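Local coordinates for NO-binding heme-dependent sensor protein (Shewanella oneidensis, PDB 4U9B) that binds heme and, through its iron, nitric oxide, and probably serves as a gas sensor of the H-NOX family in bacterial signalling, at residues S20-L25 / F48-D53; E10-A15 / V66-Q71. One frame throughout, in Å; residues are numbered along the deposited sequence.

Interaction 1: S20-L25 / F48-D53; sequences SVWNEL and FSIVQD
The apolar part of this contact rests on Leu-25 and Ile-50, whose CA atoms lie 6.0 Å apart and whose side chains both start out toward the opposing helix. Leu-25 CD1 meets the branch methyl Ile-50 CG2 at 4.0 Å. Ile-50 has CG1 beside its backbone N (chi1 -69°), which sets CG2 anti to that N and turns it to the leucine. At the far end of the same side chain, Ile-50 CD1 comes obliquely to the Trp-22 ring, 4.4 Å from CH2, a looser touch. The other leucine methyl does a different job: Leu-25 CD2 comes across the Asp-53 side chain, 3.6 Å from OD2 and about as near to its CB and CG. No hydrogen bond crosses between 20-25 and 48-53. The buried carboxylate is satisfied elsewhere: OD1 is paired with Arg-57 NE and OD2 with Lys-28 NZ in salt bridges, and OD2 also shares a hydrogen bond with His-29 NE2. The local axes approach to 10.9 Å at 127°, a wide separation bridged by side chains and burying 203 Å² in all. This is oblique helix-helix packing in the helical N-terminal part of the H-NOX fold, away from the heme site.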
loop_
_atom_site.group_PDB
_atom_site.type_symbol
_atom_site.label_atom_id
_atom_site.label_comp_id
_atom_site.label_asym_id
_atom_site.label_seq_id
_atom_site.Cartn_x
_atom_site.Cartn_y
_atom_site.Cartn_z
ATOM N N SER A 20 -14.589 -18.523 3.183
ATOM C CA SER A 20 -15.957 -18.197 3.596
ATOM C C SER A 20 -16.026 -16.788 4.180
ATOM O O SER A 20 -16.971 -16.036 3.922
ATOM C CB SER A 20 -16.495 -19.229 4.614
ATOM O OG SER A 20 -15.794 -19.204 5.846
ATOM N N VAL A 21 -15.018 -16.432 4.965
ATOM C CA VAL A 21 -14.905 -15.083 5.507
ATOM C C VAL A 21 -14.757 -14.042 4.398
ATOM O O VAL A 21 -15.406 -12.995 4.428
ATOM C CB VAL A 21 -13.710 -14.986 6.473
ATOM C CG1 VAL A 21 -13.414 -13.537 6.837
ATOM C CG2 VAL A 21 -13.988 -15.813 7.718
ATOM N N TRP A 22 -13.901 -14.326 3.422
ATOM C CA TRP A 22 -13.734 -13.428 2.288
ATOM C C TRP A 22 -15.046 -13.265 1.526
ATOM O O TRP A 22 -15.440 -12.148 1.195
ATOM C CB TRP A 22 -12.632 -13.932 1.350
ATOM C CG TRP A 22 -12.563 -13.168 0.067
ATOM C CD1 TRP A 22 -12.971 -13.594 -1.163
ATOM C CD2 TRP A 22 -12.068 -11.833 -0.114
ATOM N NE1 TRP A 22 -12.758 -12.612 -2.099
ATOM C CE2 TRP A 22 -12.207 -11.522 -1.480
ATOM C CE3 TRP A 22 -11.525 -10.875 0.747
ATOM C CZ2 TRP A 22 -11.816 -10.293 -2.006
ATOM C CZ3 TRP A 22 -11.139 -9.656 0.221
ATOM C CH2 TRP A 22 -11.286 -9.377 -1.143
ATOM N N ASN A 23 -15.734 -14.370 1.261
ATOM C CA ASN A 23 -16.989 -14.291 0.536
ATOM C C ASN A 23 -18.058 -13.574 1.358
ATOM O O ASN A 23 -18.871 -12.836 0.800
ATOM C CB ASN A 23 -17.460 -15.689 0.125
ATOM C CG ASN A 23 -16.714 -16.224 -1.078
ATOM O OD1 ASN A 23 -16.291 -15.468 -1.953
ATOM N ND2 ASN A 23 -16.559 -17.541 -1.136
ATOM N N GLU A 24 -18.044 -13.759 2.675
ATOM C CA GLU A 24 -18.968 -13.027 3.540
ATOM C C GLU A 24 -18.725 -11.530 3.404
ATOM O O GLU A 24 -19.663 -10.749 3.257
ATOM C CB GLU A 24 -18.822 -13.439 5.008
ATOM C CG GLU A 24 -19.814 -12.722 5.930
ATOM C CD GLU A 24 -19.498 -12.895 7.402
ATOM O OE1 GLU A 24 -18.519 -13.597 7.732
ATOM O OE2 GLU A 24 -20.232 -12.317 8.233
ATOM N N LEU A 25 -17.454 -11.136 3.459
ATOM C CA LEU A 25 -17.078 -9.737 3.320
ATOM C C LEU A 25 -17.545 -9.157 1.987
ATOM O O LEU A 25 -17.975 -8.008 1.925
ATOM C CB LEU A 25 -15.561 -9.581 3.461
ATOM C CG LEU A 25 -15.012 -9.817 4.872
ATOM C CD1 LEU A 25 -13.512 -10.063 4.838
ATOM C CD2 LEU A 25 -15.339 -8.637 5.776
ATOM N N PHE A 48 -12.203 -0.149 1.577
ATOM C CA PHE A 48 -12.262 0.414 2.922
ATOM C C PHE A 48 -13.326 -0.275 3.777
ATOM O O PHE A 48 -13.096 -0.544 4.957
ATOM C CB PHE A 48 -12.535 1.920 2.864
ATOM C CG PHE A 48 -11.333 2.748 2.496
ATOM C CD1 PHE A 48 -10.198 2.739 3.293
ATOM C CD2 PHE A 48 -11.349 3.558 1.373
ATOM C CE1 PHE A 48 -9.094 3.509 2.965
ATOM C CE2 PHE A 48 -10.246 4.329 1.038
ATOM C CZ PHE A 48 -9.120 4.304 1.837
ATOM N N SER A 49 -14.481 -0.569 3.186
ATOM C CA SER A 49 -15.555 -1.232 3.918
ATOM C C SER A 49 -15.112 -2.608 4.391
ATOM O O SER A 49 -15.373 -2.997 5.529
ATOM C CB SER A 49 -16.811 -1.356 3.055
ATOM O OG SER A 49 -17.445 -0.102 2.914
ATOM N N ILE A 50 -14.439 -3.341 3.512
ATOM C CA ILE A 50 -13.933 -4.660 3.859
ATOM C C ILE A 50 -12.927 -4.561 4.999
ATOM O O ILE A 50 -13.033 -5.284 5.989
ATOM C CB ILE A 50 -13.278 -5.353 2.648
ATOM C CG1 ILE A 50 -14.348 -5.723 1.617
ATOM C CG2 ILE A 50 -12.526 -6.614 3.081
ATOM C CD1 ILE A 50 -13.792 -6.094 0.262
ATOM N N VAL A 51 -11.951 -3.668 4.859
ATOM C CA VAL A 51 -10.901 -3.538 5.862
ATOM C C VAL A 51 -11.467 -2.983 7.172
ATOM O O VAL A 51 -10.999 -3.348 8.247
ATOM C CB VAL A 51 -9.743 -2.649 5.355
ATOM C CG1 VAL A 51 -8.638 -2.548 6.391
ATOM C CG2 VAL A 51 -9.157 -3.230 4.078
ATOM N N GLN A 52 -12.474 -2.116 7.081
ATOM C CA GLN A 52 -13.145 -1.588 8.272
ATOM C C GLN A 52 -13.810 -2.706 9.061
ATOM O O GLN A 52 -13.763 -2.722 10.295
ATOM C CB GLN A 52 -14.182 -0.529 7.895
ATOM C CG GLN A 52 -14.801 0.191 9.105
ATOM C CD GLN A 52 -14.309 1.620 9.290
ATOM O OE1 GLN A 52 -13.409 2.085 8.589
ATOM N NE2 GLN A 52 -14.908 2.325 10.244
ATOM N N ASP A 53 -14.432 -3.630 8.339
ATOM C CA ASP A 53 -15.102 -4.773 8.946
ATOM C C ASP A 53 -14.091 -5.650 9.682
ATOM O O ASP A 53 -14.288 -6.000 10.844
ATOM C CB ASP A 53 -15.832 -5.579 7.868
ATOM C CG ASP A 53 -16.859 -6.529 8.438
ATOM O OD1 ASP A 53 -16.707 -6.964 9.598
ATOM O OD2 ASP A 53 -17.826 -6.836 7.714
#

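Interaction 2: E10-A15 / V66-Q71; sequences EDMVVA and VKAFGQ
Met-12 reaches from helix 3-17 to the backbone and ring edge of Phe-69, and its sulfur packs closely on that buried residue. Met-12 SD sits 3.7 Å from Phe-69 CA and 3.9 Å from Phe-69 CD1. Relative to the ring centroid, the sulfur lies 5.2 Å away and 84° off the normal, so this Met-aromatic contact is made in the ring plane at the edge, not over a face. The chain gets there by being stretched: CG is anti to the backbone N (chi1 -169°) and the torsions beyond stay extended, which carries the sulfur to the second helix, although the nearest CA atoms, those of Met-12 and Phe-69, are 7.6 Å apart.

The more open side is where the methyl lies. Met-12 CE rests 3.8 Å from the backbone Ala-68 O and 4.2 Å from Ala-68 CB; that alanine is exposed and Met-12 itself partly so, which places this margin toward solvent. Only 123 Å² is buried in total, and no hydrogen bond joins the two segments. With the thioether cut back to an alanine here, the Phe-69 ring edge would probably be left without its sulfur partner and a gap would open beside Ala-68.

On the inner side, Phe-69 also packs on Ile-5 and Leu-9 of helix 3-17, with its side chain about 8 Å from the heme. Met-12 touches Phe-72 one turn further along helix 62-80, and helix 62-80 also packs on helix 139-152, through Val-66, Lys-67 and Gln-71.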
loop_
_atom_site.group_PDB
_atom_site.type_symbol
_atom_site.label_atom_id
_atom_site.label_comp_id
_atom_site.label_asym_id
_atom_site.label_seq_id
_atom_site.Cartn_x
_atom_site.Cartn_y
_atom_site.Cartn_z
ATOM N N GLU A 10 -7.443 -10.291 -0.931
ATOM C CA GLU A 10 -8.058 -11.615 -0.874
ATOM C C GLU A 10 -7.046 -12.641 -0.376
ATOM O O GLU A 10 -7.355 -13.444 0.505
ATOM C CB GLU A 10 -8.603 -12.044 -2.241
ATOM C CG GLU A 10 -9.331 -13.397 -2.201
ATOM C CD GLU A 10 -9.796 -13.870 -3.561
ATOM O OE1 GLU A 10 -10.024 -15.090 -3.715
ATOM O OE2 GLU A 10 -9.942 -13.030 -4.474
ATOM N N ASP A 11 -5.841 -12.614 -0.942
ATOM C CA ASP A 11 -4.786 -13.531 -0.525
ATOM C C ASP A 11 -4.554 -13.439 0.979
ATOM O O ASP A 11 -4.365 -14.450 1.650
ATOM C CB ASP A 11 -3.478 -13.240 -1.272
ATOM C CG ASP A 11 -3.551 -13.599 -2.745
ATOM O OD1 ASP A 11 -4.465 -14.357 -3.132
ATOM O OD2 ASP A 11 -2.687 -13.130 -3.516
ATOM N N MET A 12 -4.586 -12.222 1.506
ATOM C CA MET A 12 -4.328 -12.002 2.923
ATOM C C MET A 12 -5.487 -12.508 3.782
ATOM O O MET A 12 -5.278 -13.266 4.731
ATOM C CB MET A 12 -4.075 -10.517 3.187
ATOM C CG MET A 12 -3.539 -10.225 4.575
ATOM S SD MET A 12 -3.131 -8.489 4.822
ATOM C CE MET A 12 -2.225 -8.584 6.366
ATOM N N VAL A 13 -6.704 -12.095 3.439
ATOM C CA VAL A 13 -7.894 -12.476 4.199
ATOM C C VAL A 13 -8.118 -13.986 4.150
ATOM O O VAL A 13 -8.293 -14.625 5.187
ATOM C CB VAL A 13 -9.152 -11.750 3.670
ATOM C CG1 VAL A 13 -10.423 -12.271 4.355
ATOM C CG2 VAL A 13 -9.018 -10.246 3.871
ATOM N N VAL A 14 -8.114 -14.547 2.944
ATOM C CA VAL A 14 -8.317 -15.983 2.759
ATOM C C VAL A 14 -7.280 -16.791 3.538
ATOM O O VAL A 14 -7.614 -17.782 4.186
ATOM C CB VAL A 14 -8.253 -16.376 1.262
ATOM C CG1 VAL A 14 -8.239 -17.895 1.086
ATOM C CG2 VAL A 14 -9.426 -15.773 0.504
ATOM N N ALA A 15 -6.025 -16.361 3.472
ATOM C CA ALA A 15 -4.940 -17.060 4.151
ATOM C C ALA A 15 -5.078 -16.975 5.669
ATOM O O ALA A 15 -4.629 -17.868 6.388
ATOM C CB ALA A 15 -3.598 -16.492 3.715
ATOM N N VAL A 66 -4.550 -1.494 8.082
ATOM C CA VAL A 66 -4.130 -0.945 6.796
ATOM C C VAL A 66 -2.615 -1.019 6.646
ATOM O O VAL A 66 -2.101 -1.306 5.565
ATOM C CB VAL A 66 -4.615 0.514 6.641
ATOM C CG1 VAL A 66 -3.927 1.216 5.473
ATOM C CG2 VAL A 66 -6.130 0.541 6.456
ATOM N N LYS A 67 -1.901 -0.763 7.734
ATOM C CA LYS A 67 -0.442 -0.822 7.714
ATOM C C LYS A 67 0.026 -2.259 7.519
ATOM O O LYS A 67 0.976 -2.514 6.780
ATOM C CB LYS A 67 0.136 -0.237 9.005
ATOM C CG LYS A 67 1.659 -0.249 9.078
ATOM C CD LYS A 67 2.162 0.435 10.342
ATOM C CE LYS A 67 3.682 0.440 10.409
ATOM N NZ LYS A 67 4.204 1.248 11.554
ATOM N N ALA A 68 -0.653 -3.196 8.172
ATOM C CA ALA A 68 -0.330 -4.611 8.029
ATOM C C ALA A 68 -0.547 -5.063 6.592
ATOM O O ALA A 68 0.276 -5.779 6.018
ATOM C CB ALA A 68 -1.168 -5.445 8.977
ATOM N N PHE A 69 -1.666 -4.641 6.017
ATOM C CA PHE A 69 -1.961 -4.932 4.622
ATOM C C PHE A 69 -0.899 -4.344 3.705
ATOM O O PHE A 69 -0.462 -4.995 2.759
ATOM C CB PHE A 69 -3.341 -4.393 4.247
ATOM C CG PHE A 69 -3.654 -4.489 2.781
ATOM C CD1 PHE A 69 -3.616 -5.708 2.129
ATOM C CD2 PHE A 69 -4.005 -3.362 2.062
ATOM C CE1 PHE A 69 -3.907 -5.798 0.783
ATOM C CE2 PHE A 69 -4.299 -3.446 0.718
ATOM C CZ PHE A 69 -4.251 -4.667 0.077
ATOM N N GLY A 70 -0.485 -3.113 3.992
ATOM C CA GLY A 70 0.541 -2.449 3.205
ATOM C C GLY A 70 1.829 -3.247 3.127
ATOM O O GLY A 70 2.441 -3.359 2.061
ATOM N N GLN A 71 2.247 -3.810 4.255
ATOM C CA GLN A 71 3.469 -4.601 4.290
ATOM C C GLN A 71 3.295 -5.889 3.498
ATOM O O GLN A 71 4.194 -6.305 2.765
ATOM C CB GLN A 71 3.870 -4.910 5.730
ATOM C CG GLN A 71 5.196 -5.636 5.841
ATOM C CD GLN A 71 5.882 -5.419 7.177
ATOM O OE1 GLN A 71 5.267 -4.966 8.143
ATOM N NE2 GLN A 71 7.169 -5.737 7.235
#

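In the fold
Interactions 1 and 2 lie with their centres 11 Å apart, on the same side of the chain's centre, and meet directly through helices 3-17 and 19-29: Trp-22 CE2 packs 3.5 Å from Glu-10 CG, and Leu-25 CD1 packs 3.8 Å from Val-13 CG1. Along the chain the order is 10-15, 20-25, 48-53, 66-71, so the outer pair encloses the inner one. Each contact joins one of the first two helices to one of the next two, 44-58 and 62-80. Together they tie four helices of the helical N-terminal part of the H-NOX fold into one packed unit. Interaction 2 is nearer the heme: the Phe-69 side chain is about 8 Å from it, that of Ile-50 about 13 Å.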